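Local coordinates for protein beta-galactosidase (Marinomonas sp. ef1, PDB 6Y2K) that probably hydrolyses terminal beta-galactosyl residues of beta-galactosides as a cold-active, hexameric family GH42 enzyme, at residues L310-Q315 with H344-V349; W337-F342 with T383-E388. One frame throughout, in Å; residues are numbered along the deposited sequence.

Contact 1. Residues L310-Q315 with H344-V349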
ATOM      1  N   LEU A 310     -15.997  26.259  38.010  1.00 16.32           N
ATOM      2  CA  LEU A 310     -16.295  25.575  36.753  1.00 16.02           C
ATOM      3  C   LEU A 310     -17.560  24.760  36.913  1.00 15.72           C
ATOM      4  O   LEU A 310     -17.668  24.012  37.882  1.00 15.38           O
ATOM      5  CB  LEU A 310     -15.156  24.606  36.420  1.00 16.52           C
ATOM      6  CG  LEU A 310     -15.346  23.625  35.249  1.00 16.47           C
ATOM      7  CD1 LEU A 310     -15.389  24.384  33.930  1.00 16.74           C
ATOM      8  CD2 LEU A 310     -14.240  22.582  35.233  1.00 16.70           C
ATOM      9  N   TRP A 311     -18.496  24.910  35.972  1.00 15.28           N
ATOM     10  CA  TRP A 311     -19.615  23.991  35.783  1.00 15.84           C
ATOM     11  C   TRP A 311     -19.574  23.443  34.355  1.00 15.77           C
ATOM     12  O   TRP A 311     -18.965  24.041  33.467  1.00 15.51           O
ATOM     13  CB  TRP A 311     -20.976  24.683  35.945  1.00 16.25           C
ATOM     14  CG  TRP A 311     -21.314  25.278  37.289  1.00 16.54           C
ATOM     15  CD1 TRP A 311     -20.606  25.191  38.447  1.00 16.98           C
ATOM     16  CD2 TRP A 311     -22.486  26.035  37.595  1.00 16.96           C
ATOM     17  NE1 TRP A 311     -21.249  25.867  39.458  1.00 17.02           N
ATOM     18  CE2 TRP A 311     -22.414  26.391  38.960  1.00 17.09           C
ATOM     19  CE3 TRP A 311     -23.589  26.455  36.843  1.00 17.04           C
ATOM     20  CZ2 TRP A 311     -23.408  27.157  39.593  1.00 17.37           C
ATOM     21  CZ3 TRP A 311     -24.583  27.223  37.474  1.00 17.74           C
ATOM     22  CH2 TRP A 311     -24.484  27.555  38.841  1.00 17.40           C
ATOM     23  N   ILE A 312     -20.232  22.307  34.142  1.00 15.54           N
ATOM     24  CA  ILE A 312     -20.588  21.865  32.803  1.00 15.92           C
ATOM     25  C   ILE A 312     -22.100  22.078  32.731  1.00 16.16           C
ATOM     26  O   ILE A 312     -22.855  21.367  33.388  1.00 16.17           O
ATOM     27  CB  ILE A 312     -20.212  20.385  32.538  1.00 16.39           C
ATOM     28  CG1 ILE A 312     -18.709  20.241  32.237  1.00 16.49           C
ATOM     29  CG2 ILE A 312     -20.976  19.837  31.326  1.00 16.66           C
ATOM     30  CD1 ILE A 312     -17.764  20.722  33.315  1.00 16.50           C
ATOM     31  N   MET A 313     -22.533  23.085  31.972  1.00 15.87           N
ATOM     32  CA  MET A 313     -23.957  23.394  31.833  1.00 15.69           C
ATOM     33  C   MET A 313     -24.681  22.393  30.944  1.00 16.12           C
ATOM     34  O   MET A 313     -25.857  22.132  31.163  1.00 16.12           O
ATOM     35  CB  MET A 313     -24.157  24.799  31.269  1.00 15.44           C
ATOM     36  CG  MET A 313     -25.587  25.314  31.333  1.00 15.49           C
ATOM     37  SD  MET A 313     -26.127  25.549  33.046  1.00 15.55           S
ATOM     38  CE  MET A 313     -25.325  27.098  33.407  1.00 15.43           C
ATOM     39  N   GLU A 314     -23.991  21.859  29.932  1.00 16.31           N
ATOM     40  CA  GLU A 314     -24.580  20.896  28.992  1.00 16.61           C
ATOM     41  C   GLU A 314     -23.613  19.735  28.745  1.00 16.47           C
ATOM     42  O   GLU A 314     -22.545  19.923  28.158  1.00 16.76           O
ATOM     43  CB  GLU A 314     -24.926  21.570  27.653  1.00 16.88           C
ATOM     44  CG  GLU A 314     -25.874  22.769  27.738  1.00 17.29           C
ATOM     45  CD  GLU A 314     -26.151  23.422  26.396  1.00 17.62           C
ATOM     46  OE1 GLU A 314     -25.793  22.829  25.360  1.00 18.35           O
ATOM     47  OE2 GLU A 314     -26.735  24.539  26.362  1.00 17.59           O
ATOM     48  N   GLN A 315     -23.987  18.541  29.206  1.00 16.39           N
ATOM     49  CA  GLN A 315     -23.189  17.328  29.000  1.00 16.24           C
ATOM     50  C   GLN A 315     -23.915  16.371  28.068  1.00 15.89           C
ATOM     51  O   GLN A 315     -25.099  16.051  28.291  1.00 15.50           O
ATOM     52  CB  GLN A 315     -22.930  16.625  30.337  1.00 16.09           C
ATOM     53  CG  GLN A 315     -22.029  15.395  30.251  1.00 16.20           C
ATOM     54  CD  GLN A 315     -20.632  15.733  29.751  1.00 16.10           C
ATOM     55  OE1 GLN A 315     -19.902  16.489  30.399  1.00 16.09           O
ATOM     56  NE2 GLN A 315     -20.252  15.171  28.604  1.00 15.30           N
ATOM     57  N   HIS A 344     -11.514  17.634  37.248  1.00 15.09           N
ATOM     58  CA  HIS A 344     -11.014  18.981  36.939  1.00 15.08           C
ATOM     59  C   HIS A 344     -11.643  20.080  37.824  1.00 15.54           C
ATOM     60  O   HIS A 344     -11.439  21.273  37.564  1.00 15.79           O
ATOM     61  CB  HIS A 344     -11.232  19.304  35.441  1.00 14.96           C
ATOM     62  CG  HIS A 344     -10.378  18.492  34.511  1.00 14.46           C
ATOM     63  ND1 HIS A 344      -9.216  18.980  33.952  1.00 14.25           N
ATOM     64  CD2 HIS A 344     -10.513  17.224  34.049  1.00 14.46           C
ATOM     65  CE1 HIS A 344      -8.669  18.045  33.191  1.00 14.54           C
ATOM     66  NE2 HIS A 344      -9.437  16.970  33.229  1.00 14.67           N
ATOM     67  N   GLY A 345     -12.393  19.693  38.863  1.00 15.85           N
ATOM     68  CA  GLY A 345     -12.955  20.647  39.827  1.00 15.89           C
ATOM     69  C   GLY A 345     -14.350  21.161  39.519  1.00 16.77           C
ATOM     70  O   GLY A 345     -14.804  22.115  40.148  1.00 16.69           O
ATOM     71  N   ALA A 346     -15.047  20.546  38.562  1.00 16.52           N
ATOM     72  CA  ALA A 346     -16.398  20.978  38.244  1.00 16.63           C
ATOM     73  C   ALA A 346     -17.278  20.826  39.480  1.00 16.72           C
ATOM     74  O   ALA A 346     -17.291  19.757  40.095  1.00 17.09           O
ATOM     75  CB  ALA A 346     -16.972  20.167  37.095  1.00 16.80           C
ATOM     76  N   GLU A 347     -17.971  21.905  39.852  1.00 16.69           N
ATOM     77  CA  GLU A 347     -18.930  21.881  40.966  1.00 16.27           C
ATOM     78  C   GLU A 347     -20.179  21.116  40.567  1.00 16.09           C
ATOM     79  O   GLU A 347     -20.780  20.412  41.387  1.00 16.08           O
ATOM     80  CB  GLU A 347     -19.357  23.302  41.350  1.00 16.42           C
ATOM     81  CG  GLU A 347     -18.238  24.230  41.806  1.00 16.40           C
ATOM     82  CD  GLU A 347     -18.742  25.620  42.199  1.00 17.01           C
ATOM     83  OE1 GLU A 347     -19.931  25.953  41.968  1.00 16.69           O
ATOM     84  OE2 GLU A 347     -17.926  26.407  42.729  1.00 17.52           O
ATOM     85  N   LEU A 348     -20.565  21.281  39.303  1.00 15.73           N
ATOM     86  CA  LEU A 348     -21.837  20.809  38.782  1.00 15.81           C
ATOM     87  C   LEU A 348     -21.632  20.260  37.377  1.00 15.71           C
ATOM     88  O   LEU A 348     -20.939  20.884  36.594  1.00 15.34           O
ATOM     89  CB  LEU A 348     -22.802  21.991  38.722  1.00 16.35           C
ATOM     90  CG  LEU A 348     -24.164  21.785  38.067  1.00 16.67           C
ATOM     91  CD1 LEU A 348     -24.960  20.763  38.863  1.00 17.18           C
ATOM     92  CD2 LEU A 348     -24.886  23.120  37.986  1.00 17.17           C
ATOM     93  N   VAL A 349     -22.231  19.107  37.078  1.00 15.16           N
ATOM     94  CA  VAL A 349     -22.342  18.594  35.711  1.00 15.52           C
ATOM     95  C   VAL A 349     -23.821  18.464  35.365  1.00 15.74           C
ATOM     96  O   VAL A 349     -24.538  17.663  35.976  1.00 16.16           O
ATOM     97  CB  VAL A 349     -21.638  17.230  35.557  1.00 15.69           C
ATOM     98  CG1 VAL A 349     -21.956  16.576  34.213  1.00 15.90           C
ATOM     99  CG2 VAL A 349     -20.136  17.412  35.730  1.00 15.69           C
TER
HETATM  100  O   HOH W   1     -14.850  24.808  40.375  1.00 17.24           O

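Contact 2. Residues W337-F342 with T383-E388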
ATOM      1  N   TRP A 337     -17.515  10.813  31.346  1.00 15.20           N
ATOM      2  CA  TRP A 337     -17.426  12.263  31.132  1.00 14.96           C
ATOM      3  C   TRP A 337     -17.769  13.053  32.384  1.00 14.76           C
ATOM      4  O   TRP A 337     -17.197  14.118  32.625  1.00 14.89           O
ATOM      5  CB  TRP A 337     -18.342  12.714  29.975  1.00 14.74           C
ATOM      6  CG  TRP A 337     -18.051  12.078  28.643  1.00 14.52           C
ATOM      7  CD1 TRP A 337     -16.824  11.758  28.134  1.00 14.42           C
ATOM      8  CD2 TRP A 337     -19.009  11.724  27.638  1.00 14.30           C
ATOM      9  NE1 TRP A 337     -16.956  11.209  26.879  1.00 14.33           N
ATOM     10  CE2 TRP A 337     -18.287  11.173  26.550  1.00 14.47           C
ATOM     11  CE3 TRP A 337     -20.414  11.805  27.554  1.00 14.40           C
ATOM     12  CZ2 TRP A 337     -18.918  10.710  25.384  1.00 14.60           C
ATOM     13  CZ3 TRP A 337     -21.040  11.343  26.397  1.00 14.42           C
ATOM     14  CH2 TRP A 337     -20.287  10.806  25.322  1.00 14.45           C
ATOM     15  N   THR A 338     -18.707  12.530  33.174  1.00 14.86           N
ATOM     16  CA  THR A 338     -19.132  13.179  34.415  1.00 14.76           C
ATOM     17  C   THR A 338     -18.004  13.180  35.444  1.00 14.99           C
ATOM     18  O   THR A 338     -17.652  14.245  35.966  1.00 15.69           O
ATOM     19  CB  THR A 338     -20.411  12.525  34.981  1.00 14.56           C
ATOM     20  OG1 THR A 338     -21.428  12.502  33.972  1.00 14.59           O
ATOM     21  CG2 THR A 338     -20.951  13.293  36.197  1.00 14.78           C
ATOM     22  N   TRP A 339     -17.433  12.004  35.732  1.00 14.80           N
ATOM     23  CA  TRP A 339     -16.272  11.922  36.637  1.00 14.68           C
ATOM     24  C   TRP A 339     -15.095  12.727  36.127  1.00 14.48           C
ATOM     25  O   TRP A 339     -14.381  13.339  36.913  1.00 13.99           O
ATOM     26  CB  TRP A 339     -15.833  10.480  36.894  1.00 14.76           C
ATOM     27  CG  TRP A 339     -16.599   9.848  37.994  1.00 14.84           C
ATOM     28  CD1 TRP A 339     -17.459   8.803  37.901  1.00 15.06           C
ATOM     29  CD2 TRP A 339     -16.602  10.257  39.361  1.00 15.25           C
ATOM     30  NE1 TRP A 339     -17.991   8.512  39.137  1.00 15.55           N
ATOM     31  CE2 TRP A 339     -17.485   9.399  40.052  1.00 15.37           C
ATOM     32  CE3 TRP A 339     -15.941  11.260  40.073  1.00 15.22           C
ATOM     33  CZ2 TRP A 339     -17.719   9.516  41.423  1.00 15.76           C
ATOM     34  CZ3 TRP A 339     -16.181  11.380  41.446  1.00 15.45           C
ATOM     35  CH2 TRP A 339     -17.053  10.504  42.103  1.00 15.63           C
ATOM     36  N   GLU A 340     -14.900  12.719  34.810  1.00 14.46           N
ATOM     37  CA  GLU A 340     -13.861  13.529  34.176  1.00 14.63           C
ATOM     38  C   GLU A 340     -14.010  14.980  34.615  1.00 14.41           C
ATOM     39  O   GLU A 340     -13.060  15.569  35.146  1.00 14.21           O
ATOM     40  CB  GLU A 340     -13.948  13.386  32.642  1.00 14.84           C
ATOM     41  CG  GLU A 340     -13.017  14.249  31.812  1.00 15.00           C
ATOM     42  CD  GLU A 340     -13.554  14.404  30.395  1.00 15.58           C
ATOM     43  OE1 GLU A 340     -14.314  15.369  30.171  1.00 15.89           O
ATOM     44  OE2 GLU A 340     -13.250  13.550  29.528  1.00 15.29           O
ATOM     45  N   ALA A 341     -15.201  15.547  34.422  1.00 14.46           N
ATOM     46  CA  ALA A 341     -15.449  16.948  34.812  1.00 14.78           C
ATOM     47  C   ALA A 341     -15.179  17.181  36.306  1.00 15.04           C
ATOM     48  O   ALA A 341     -14.520  18.167  36.675  1.00 15.31           O
ATOM     49  CB  ALA A 341     -16.857  17.377  34.446  1.00 14.89           C
ATOM     50  N   PHE A 342     -15.639  16.260  37.155  1.00 15.79           N
ATOM     51  CA  PHE A 342     -15.379  16.353  38.614  1.00 15.68           C
ATOM     52  C   PHE A 342     -13.887  16.341  38.949  1.00 16.13           C
ATOM     53  O   PHE A 342     -13.453  17.094  39.819  1.00 16.51           O
ATOM     54  CB  PHE A 342     -16.073  15.229  39.388  1.00 15.93           C
ATOM     55  CG  PHE A 342     -17.590  15.301  39.393  1.00 15.85           C
ATOM     56  CD1 PHE A 342     -18.284  16.502  39.212  1.00 16.01           C
ATOM     57  CD2 PHE A 342     -18.320  14.152  39.633  1.00 15.98           C
ATOM     58  CE1 PHE A 342     -19.673  16.529  39.227  1.00 16.26           C
ATOM     59  CE2 PHE A 342     -19.707  14.179  39.679  1.00 16.35           C
ATOM     60  CZ  PHE A 342     -20.385  15.366  39.469  1.00 16.41           C
ATOM     61  N   THR A 383     -27.540   8.155  37.644  1.00 19.86           N
ATOM     62  CA  THR A 383     -27.918   7.547  38.926  1.00 20.38           C
ATOM     63  C   THR A 383     -26.707   6.900  39.612  1.00 20.88           C
ATOM     64  O   THR A 383     -26.475   7.116  40.799  1.00 20.34           O
ATOM     65  CB  THR A 383     -29.067   6.526  38.736  1.00 20.65           C
ATOM     66  OG1 THR A 383     -30.212   7.199  38.191  1.00 20.25           O
ATOM     67  CG2 THR A 383     -29.460   5.866  40.061  1.00 21.10           C
ATOM     68  N   LEU A 384     -25.920   6.150  38.837  1.00 21.49           N
ATOM     69  CA  LEU A 384     -24.712   5.487  39.338  1.00 21.50           C
ATOM     70  C   LEU A 384     -23.673   6.484  39.844  1.00 21.42           C
ATOM     71  O   LEU A 384     -23.111   6.292  40.930  1.00 20.76           O
ATOM     72  CB  LEU A 384     -24.087   4.614  38.243  1.00 22.41           C
ATOM     73  CG  LEU A 384     -23.300   3.335  38.573  1.00 23.37           C
ATOM     74  CD1 LEU A 384     -22.233   3.080  37.513  1.00 23.23           C
ATOM     75  CD2 LEU A 384     -22.689   3.284  39.960  1.00 23.63           C
ATOM     76  N   VAL A 385     -23.415   7.545  39.069  1.00 20.76           N
ATOM     77  CA  VAL A 385     -22.461   8.583  39.494  1.00 20.31           C
ATOM     78  C   VAL A 385     -22.898   9.193  40.845  1.00 20.92           C
ATOM     79  O   VAL A 385     -22.069   9.349  41.746  1.00 19.99           O
ATOM     80  CB  VAL A 385     -22.243   9.685  38.419  1.00 19.96           C
ATOM     81  CG1 VAL A 385     -21.417  10.844  38.966  1.00 19.75           C
ATOM     82  CG2 VAL A 385     -21.547   9.117  37.184  1.00 19.78           C
ATOM     83  N   ALA A 386     -24.187   9.512  40.992  1.00 21.00           N
ATOM     84  CA  ALA A 386     -24.695  10.108  42.239  1.00 21.77           C
ATOM     85  C   ALA A 386     -24.419   9.205  43.452  1.00 21.97           C
ATOM     86  O   ALA A 386     -23.990   9.688  44.503  1.00 22.51           O
ATOM     87  CB  ALA A 386     -26.189  10.405  42.123  1.00 21.89           C
ATOM     88  N   GLN A 387     -24.647   7.903  43.280  1.00 23.10           N
ATOM     89  CA  GLN A 387     -24.323   6.897  44.306  1.00 24.24           C
ATOM     90  C   GLN A 387     -22.818   6.864  44.566  1.00 23.27           C
ATOM     91  O   GLN A 387     -22.388   6.856  45.721  1.00 22.98           O
ATOM     92  CB  GLN A 387     -24.819   5.507  43.895  1.00 26.05           C
ATOM     93  CG  GLN A 387     -26.339   5.395  43.836  1.00 28.84           C
ATOM     94  CD  GLN A 387     -26.865   4.223  43.002  1.00 31.57           C
ATOM     95  OE1 GLN A 387     -26.130   3.589  42.229  1.00 33.77           O
ATOM     96  NE2 GLN A 387     -28.165   3.940  43.150  1.00 31.80           N
ATOM     97  N   GLU A 388     -22.021   6.878  43.496  1.00 21.79           N
ATOM     98  CA  GLU A 388     -20.565   6.838  43.635  1.00 21.42           C
ATOM     99  C   GLU A 388     -19.971   8.065  44.317  1.00 21.06           C
ATOM    100  O   GLU A 388     -18.981   7.917  45.043  1.00 19.98           O
ATOM    101  CB  GLU A 388     -19.865   6.586  42.293  1.00 21.74           C
ATOM    102  CG  GLU A 388     -20.045   5.165  41.767  1.00 21.44           C
ATOM    103  CD  GLU A 388     -19.438   4.956  40.385  1.00 21.99           C
ATOM    104  OE1 GLU A 388     -19.348   5.925  39.587  1.00 20.86           O
ATOM    105  OE2 GLU A 388     -19.034   3.812  40.099  1.00 21.51           O
TER

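Contact 1. Residues L310-Q315 with H344-V349
L310, W311 and I312 meet A346, E347, L348 and V349 where parallel strands 310-315 and 348-352 run side by side, the seventh and eighth of a TIM barrel; A346 and E347 lie just ahead of strand 348-352. Helix 333-343 links them in a right-handed beta-alpha-beta unit, and a Schellman motif with G345 as its C-prime residue ends that helix. In glycosidases of clan GH-A, to which family GH42 belongs, the catalytic nucleophile lies near the C-terminal end of the seventh strand.

The two segments are joined first by their backbones. E347 N donates to L310 O over 2.9 Å, and I312 N to L348 O over 2.9 Å. A water bridges L310 N and G345 O, accepting from L310 N at 3.0 Å and lying 2.7 Å from G345 O. L348 N is buried without any partner in the model.

One side-chain hydrogen bond joins the segments: W311 NE1 reaches E347 OE1 at 2.8 Å, nearly straight at 166°. The acceptor lies in the indole plane, but the indole nitrogen stands above the carboxylate plane, 42° out of it. E347 has CG beside its backbone N (chi1 -60°) and is extended beyond it, carrying the acid to the indole edge, while its OE2 makes a salt bridge to R309.

L348 CD2 sits over the face of W311, 3.9 Å from the six-membered ring centroid, a CH-pi contact. On the face that carries I312 and V349, I312 CD1 touches A346 CB at 3.9 Å; past the corner at M313, Q315 CB meets V349 CG1 at 4.0 Å.

The chemistry implies an indole fixed in rotation by two means, a bond at its edge and a methyl on its face, with the carboxylate in turn held by an arginine.

Contact 2. Residues W337-F342 with T383-E388
V385 and E388 meet T338, W339 and F342 where two outer helices of the TIM barrel pack together. Helix 333-343 connects the seventh and eighth strands, and helix 377-395 follows the eighth. The short segments run in broadly the same direction, their axes 10.9 Å apart at closest and inclined by 39°, so side chains rather than backbones bridge the gap.

Apolar packing centres on V385, whose two methyls divide the work. CG1, anti to the backbone N, touches T338 CG2 at 3.7 Å and approaches the edge of the F342 ring, 3.8 Å from its CE2. The same methyl also lies over one face of the W339 indole, toward its rim; F342 CD2 covers that face too, so the indole rests on a valine and a phenylalanine. CG2 turns to the pyrrole part of the indole, 4.1 Å from W339 NE1. Farther along the ring, E388 CB packs against W339 CZ2 at 3.7 Å. Behind T338 and F342, V349 of the eighth strand and L3 of the first carry this apolar layer on to the barrel wall.

The polar contact is made at the edge of the indole, through NE1. E388 is partly exposed, and its main partner is R335, one turn before W339 on the opposing helix, in a salt bridge to OE1. OE1 is thus gripped by two donors of helix 333-343, R335 NE and W339 NE1. The bond from W339 NE1 to E388 OE1 is 3.0 Å long with an angle of 159° at the hydrogen, arriving on the anti side, 34° out of the carboxylate plane.

In the fold
Both contacts build the last quarter of one TIM barrel and share helix 333-343, which connects the strands of contact 1 and forms one side of contact 2. Their centres lie about 11 Å apart. Contact 1 belongs to the barrel wall, deeper in the chain, and buries more than twice the area; backbone hydrogen bonds lead there. Contact 2 sits in the outer helical layer, where side chains alone do the joining. Both are largely buried, with one partly exposed glutamate in each, and each pairs an indole N-H with that glutamate, which also meets an arginine. V349 ties the layers together, its CG2 packing on A341 and F342.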